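Local coordinates for protein 2-hydroxyisobutyryl-CoA synthetase (PDB 6HDY) that is an acyl-CoA synthetase of the AMP-binding (ANL) enzyme superfamily, with a large N-terminal part and a small C-terminal domain, at residues Glu399-Met410 against Arg469-Leu480. Sequence-based numbering, arbitrary orientation.
Sequences EHRIVITRESAM and RVIDDREVFRAL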
loop_
_atom_site.group_PDB
_atom_site.type_symbol
_atom_site.label_atom_id
_atom_site.label_comp_id
_atom_site.label_asym_id
_atom_site.label_seq_id
_atom_site.Cartn_x
_atom_site.Cartn_y
_atom_site.Cartn_z
ATOM N N GLU A 399 4.976 24.661 -11.430
ATOM C CA GLU A 399 3.547 24.387 -11.562
ATOM C C GLU A 399 2.837 25.395 -12.414
ATOM O O GLU A 399 3.296 26.545 -12.562
ATOM C CB GLU A 399 2.819 24.212 -10.209
ATOM C CG GLU A 399 2.749 22.760 -9.718
ATOM C CD GLU A 399 2.167 21.722 -10.661
ATOM O OE1 GLU A 399 1.378 22.088 -11.563
ATOM O OE2 GLU A 399 2.497 20.530 -10.487
ATOM N N HIS A 400 1.724 24.934 -13.012
ATOM C CA HIS A 400 0.832 25.715 -13.871
ATOM C C HIS A 400 -0.507 24.994 -13.980
ATOM O O HIS A 400 -0.611 23.813 -13.613
ATOM C CB HIS A 400 1.446 25.942 -15.270
ATOM C CG HIS A 400 1.494 24.714 -16.131
ATOM N ND1 HIS A 400 2.540 23.812 -16.045
ATOM C CD2 HIS A 400 0.626 24.284 -17.081
ATOM C CE1 HIS A 400 2.282 22.874 -16.943
ATOM N NE2 HIS A 400 1.140 23.109 -17.583
ATOM N N ARG A 401 -1.520 25.709 -14.473
ATOM C CA ARG A 401 -2.848 25.194 -14.782
ATOM C C ARG A 401 -3.205 25.726 -16.166
ATOM O O ARG A 401 -2.799 26.835 -16.543
ATOM C CB ARG A 401 -3.921 25.653 -13.774
ATOM C CG ARG A 401 -3.850 25.069 -12.352
ATOM C CD ARG A 401 -4.326 23.625 -12.203
ATOM N NE ARG A 401 -3.158 22.769 -12.164
ATOM C CZ ARG A 401 -2.741 22.091 -11.105
ATOM N NH1 ARG A 401 -3.484 22.029 -10.008
ATOM N NH2 ARG A 401 -1.597 21.445 -11.144
ATOM N N ILE A 402 -3.935 24.917 -16.931
ATOM C CA ILE A 402 -4.472 25.285 -18.239
ATOM C C ILE A 402 -5.979 25.426 -17.990
ATOM O O ILE A 402 -6.579 24.516 -17.413
ATOM C CB ILE A 402 -4.146 24.241 -19.336
ATOM C CG1 ILE A 402 -2.648 23.876 -19.354
ATOM C CG2 ILE A 402 -4.629 24.708 -20.702
ATOM C CD1 ILE A 402 -2.366 22.495 -19.929
ATOM N N VAL A 403 -6.553 26.609 -18.294
ATOM C CA VAL A 403 -7.978 26.889 -18.087
ATOM C C VAL A 403 -8.671 26.934 -19.457
ATOM O O VAL A 403 -8.337 27.768 -20.306
ATOM C CB VAL A 403 -8.273 28.122 -17.178
ATOM C CG1 VAL A 403 -9.768 28.372 -17.053
ATOM C CG2 VAL A 403 -7.655 27.949 -15.789
ATOM N N ILE A 404 -9.573 25.965 -19.692
ATOM C CA ILE A 404 -10.267 25.808 -20.976
ATOM C C ILE A 404 -11.781 25.703 -20.840
ATOM O O ILE A 404 -12.329 25.622 -19.739
ATOM C CB ILE A 404 -9.710 24.590 -21.810
ATOM C CG1 ILE A 404 -10.206 23.217 -21.241
ATOM C CG2 ILE A 404 -8.177 24.632 -21.999
ATOM C CD1 ILE A 404 -10.101 21.999 -22.200
ATOM N N THR A 405 -12.443 25.682 -21.996
ATOM C CA THR A 405 -13.860 25.398 -22.145
ATOM C C THR A 405 -14.056 24.492 -23.357
ATOM O O THR A 405 -13.537 24.788 -24.438
ATOM C CB THR A 405 -14.749 26.658 -22.114
ATOM O OG1 THR A 405 -16.096 26.207 -22.026
ATOM C CG2 THR A 405 -14.575 27.580 -23.346
ATOM N N ARG A 406 -14.756 23.373 -23.182
ATOM C CA ARG A 406 -15.025 22.516 -24.343
ATOM C C ARG A 406 -16.440 22.750 -24.871
ATOM O O ARG A 406 -16.822 22.166 -25.884
ATOM C CB ARG A 406 -14.698 21.033 -24.092
ATOM C CG ARG A 406 -13.192 20.768 -24.196
ATOM C CD ARG A 406 -12.857 19.328 -24.558
ATOM N NE ARG A 406 -11.444 19.009 -24.330
ATOM C CZ ARG A 406 -10.952 18.617 -23.162
ATOM N NH1 ARG A 406 -11.742 18.514 -22.099
ATOM N NH2 ARG A 406 -9.658 18.348 -23.038
ATOM N N GLU A 407 -17.175 23.677 -24.222
ATOM C CA GLU A 407 -18.555 24.067 -24.548
ATOM C C GLU A 407 -18.641 25.092 -25.690
ATOM O O GLU A 407 -19.620 25.095 -26.447
ATOM C CB GLU A 407 -19.258 24.610 -23.291
ATOM C CG GLU A 407 -19.661 23.532 -22.295
ATOM C CD GLU A 407 -19.993 24.040 -20.905
ATOM O OE1 GLU A 407 -21.073 24.650 -20.732
ATOM O OE2 GLU A 407 -19.183 23.800 -19.979
ATOM N N SER A 408 -17.649 25.992 -25.779
ATOM C CA SER A 408 -17.568 27.018 -26.826
ATOM C C SER A 408 -16.156 27.034 -27.426
ATOM O O SER A 408 -15.224 26.515 -26.794
ATOM C CB SER A 408 -17.950 28.391 -26.275
ATOM O OG SER A 408 -17.309 28.680 -25.042
ATOM N N ALA A 409 -15.995 27.592 -28.652
ATOM C CA ALA A 409 -14.683 27.660 -29.310
ATOM C C ALA A 409 -13.742 28.654 -28.610
ATOM O O ALA A 409 -14.184 29.728 -28.183
ATOM C CB ALA A 409 -14.838 28.013 -30.780
ATOM N N MET A 410 -12.454 28.273 -28.456
ATOM C CA MET A 410 -11.464 29.123 -27.800
ATOM C C MET A 410 -10.566 29.842 -28.786
ATOM O O MET A 410 -9.999 29.211 -29.687
ATOM C CB MET A 410 -10.619 28.330 -26.810
ATOM C CG MET A 410 -11.378 27.889 -25.592
ATOM S SD MET A 410 -10.357 26.837 -24.552
ATOM C CE MET A 410 -10.218 25.384 -25.577
ATOM N N ARG A 469 -3.747 19.109 -14.682
ATOM C CA ARG A 469 -3.491 20.542 -14.910
ATOM C C ARG A 469 -4.557 21.255 -15.729
ATOM O O ARG A 469 -4.555 22.483 -15.767
ATOM C CB ARG A 469 -2.091 20.773 -15.513
ATOM C CG ARG A 469 -1.011 20.438 -14.500
ATOM C CD ARG A 469 0.373 20.862 -14.928
ATOM N NE ARG A 469 1.342 20.515 -13.886
ATOM C CZ ARG A 469 2.149 19.462 -13.927
ATOM N NH1 ARG A 469 2.157 18.663 -14.985
ATOM N NH2 ARG A 469 2.967 19.209 -12.917
ATOM N N VAL A 470 -5.487 20.509 -16.346
ATOM C CA VAL A 470 -6.541 21.138 -17.134
ATOM C C VAL A 470 -7.805 21.334 -16.302
ATOM O O VAL A 470 -8.296 20.387 -15.682
ATOM C CB VAL A 470 -6.797 20.421 -18.477
ATOM C CG1 VAL A 470 -7.968 21.056 -19.219
ATOM C CG2 VAL A 470 -5.548 20.451 -19.344
ATOM N N ILE A 471 -8.288 22.592 -16.264
ATOM C CA ILE A 471 -9.529 23.012 -15.616
ATOM C C ILE A 471 -10.425 23.338 -16.805
ATOM O O ILE A 471 -10.181 24.332 -17.492
ATOM C CB ILE A 471 -9.339 24.220 -14.650
ATOM C CG1 ILE A 471 -8.220 23.954 -13.624
ATOM C CG2 ILE A 471 -10.659 24.550 -13.937
ATOM C CD1 ILE A 471 -7.604 25.229 -13.035
ATOM N N ASP A 472 -11.393 22.444 -17.099
ATOM C CA ASP A 472 -12.279 22.498 -18.262
ATOM C C ASP A 472 -13.657 23.189 -18.001
ATOM O O ASP A 472 -14.566 23.064 -18.819
ATOM C CB ASP A 472 -12.439 21.065 -18.828
ATOM C CG ASP A 472 -13.483 20.883 -19.922
ATOM O OD1 ASP A 472 -13.355 21.536 -20.982
ATOM O OD2 ASP A 472 -14.469 20.151 -19.687
ATOM N N ASP A 473 -13.765 23.997 -16.933
ATOM C CA ASP A 473 -14.976 24.715 -16.514
ATOM C C ASP A 473 -15.222 26.013 -17.323
ATOM O O ASP A 473 -14.336 26.863 -17.427
ATOM C CB ASP A 473 -14.883 24.999 -15.000
ATOM C CG ASP A 473 -16.154 25.428 -14.299
ATOM O OD1 ASP A 473 -16.659 26.528 -14.605
ATOM O OD2 ASP A 473 -16.563 24.735 -13.345
ATOM N N ARG A 474 -16.438 26.155 -17.881
ATOM C CA ARG A 474 -16.873 27.315 -18.672
ATOM C C ARG A 474 -16.948 28.607 -17.833
ATOM O O ARG A 474 -16.609 29.671 -18.342
ATOM C CB ARG A 474 -18.222 27.028 -19.356
ATOM C CG ARG A 474 -18.559 27.916 -20.551
ATOM C CD ARG A 474 -20.042 27.809 -20.876
ATOM N NE ARG A 474 -20.458 28.691 -21.969
ATOM C CZ ARG A 474 -21.700 28.766 -22.443
ATOM N NH1 ARG A 474 -22.663 28.012 -21.928
ATOM N NH2 ARG A 474 -21.987 29.596 -23.437
ATOM N N GLU A 475 -17.397 28.518 -16.563
ATOM C CA GLU A 475 -17.496 29.671 -15.664
ATOM C C GLU A 475 -16.109 30.152 -15.222
ATOM O O GLU A 475 -15.883 31.361 -15.158
ATOM C CB GLU A 475 -18.372 29.348 -14.450
ATOM C CG GLU A 475 -19.854 29.240 -14.777
ATOM C CD GLU A 475 -20.741 28.955 -13.583
ATOM O OE1 GLU A 475 -20.469 27.973 -12.852
ATOM O OE2 GLU A 475 -21.727 29.702 -13.394
ATOM N N VAL A 476 -15.181 29.205 -14.947
ATOM C CA VAL A 476 -13.802 29.495 -14.535
ATOM C C VAL A 476 -13.058 30.178 -15.702
ATOM O O VAL A 476 -12.344 31.163 -15.485
ATOM C CB VAL A 476 -13.070 28.225 -13.984
ATOM C CG1 VAL A 476 -11.606 28.507 -13.682
ATOM C CG2 VAL A 476 -13.764 27.702 -12.730
ATOM N N PHE A 477 -13.254 29.650 -16.936
ATOM C CA PHE A 477 -12.665 30.168 -18.179
ATOM C C PHE A 477 -13.099 31.618 -18.435
ATOM O O PHE A 477 -12.250 32.482 -18.697
ATOM C CB PHE A 477 -13.031 29.267 -19.385
ATOM C CG PHE A 477 -12.491 29.752 -20.715
ATOM C CD1 PHE A 477 -11.214 29.395 -21.139
ATOM C CD2 PHE A 477 -13.259 30.567 -21.542
ATOM C CE1 PHE A 477 -10.710 29.852 -22.363
ATOM C CE2 PHE A 477 -12.744 31.033 -22.758
ATOM C CZ PHE A 477 -11.471 30.675 -23.155
ATOM N N ARG A 478 -14.428 31.867 -18.375
ATOM C CA ARG A 478 -14.996 33.186 -18.607
ATOM C C ARG A 478 -14.547 34.175 -17.545
ATOM O O ARG A 478 -14.100 35.259 -17.907
ATOM C CB ARG A 478 -16.519 33.131 -18.778
ATOM C CG ARG A 478 -16.899 32.349 -20.029
ATOM C CD ARG A 478 -18.050 32.957 -20.768
ATOM N NE ARG A 478 -18.207 32.355 -22.091
ATOM C CZ ARG A 478 -19.327 31.793 -22.531
ATOM N NH1 ARG A 478 -20.405 31.749 -21.755
ATOM N NH2 ARG A 478 -19.385 31.280 -23.752
ATOM N N ALA A 479 -14.540 33.757 -16.255
ATOM C CA ALA A 479 -14.079 34.586 -15.136
ATOM C C ALA A 479 -12.622 34.998 -15.303
ATOM O O ALA A 479 -12.297 36.163 -15.083
ATOM C CB ALA A 479 -14.261 33.853 -13.818
ATOM N N LEU A 480 -11.760 34.054 -15.735
ATOM C CA LEU A 480 -10.337 34.296 -15.949
ATOM C C LEU A 480 -10.086 35.231 -17.141
ATOM O O LEU A 480 -9.342 36.201 -16.984
ATOM C CB LEU A 480 -9.532 32.990 -16.044
ATOM C CG LEU A 480 -7.992 33.111 -16.185
ATOM C CD1 LEU A 480 -7.366 33.974 -15.067
ATOM C CD2 LEU A 480 -7.355 31.758 -16.212
#
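Ile-402 and Val-403 pair in parallel with Val-470 and Ile-471, and three backbone hydrogen bonds (Ile-402 N to Arg-469 O, Ile-471 N to Ile-402 O and Ile-404 N to Ile-471 O) set the short strand 470-471 at an outer edge of the C-terminal domain's mixed sheet. At the start of the pairing, Arg-469 reaches back along strand 399-403 with its side chain stretched out almost fully. It grips the carboxylate of Glu-399 side-on, NE to OE1 at 2.8 Å and nearly straight (174°), NH2 to OE2 also at 2.8 Å. Glu-399 OE1 further accepts from His-400 N and forms a salt bridge with Arg-401 NH2 at 3.1 Å. Arg-469 CD lies over one face of the His-400 ring, 3.6 Å from its centroid, while ND1 of that ring is hydrogen-bonded to Tyr-396 OH.

Past the strand, Asp-473 N-caps the helix that begins at Arg-474; its 474-480 part crosses strand 399-403 at -102°. CG of Phe-477, anti to the backbone N (chi1 179°), carries the ring toward 399-410, where Thr-405 CG2 sits over one face, 4.0 Å from the centroid, and Met-410 SD approaches obliquely in a Met-aromatic contact. Val-403 packs against Val-476 and Leu-480; Leu-414 of the neighbouring strand also touches Phe-477 and Leu-480.

The carboxylate of Glu-399, shared by Arg-401 and Arg-469, probably balances part of the charge of both; the contact is thus ionic where the strands begin to pair and largely apolar where the helix packs on Val-403, Thr-405 and Met-410.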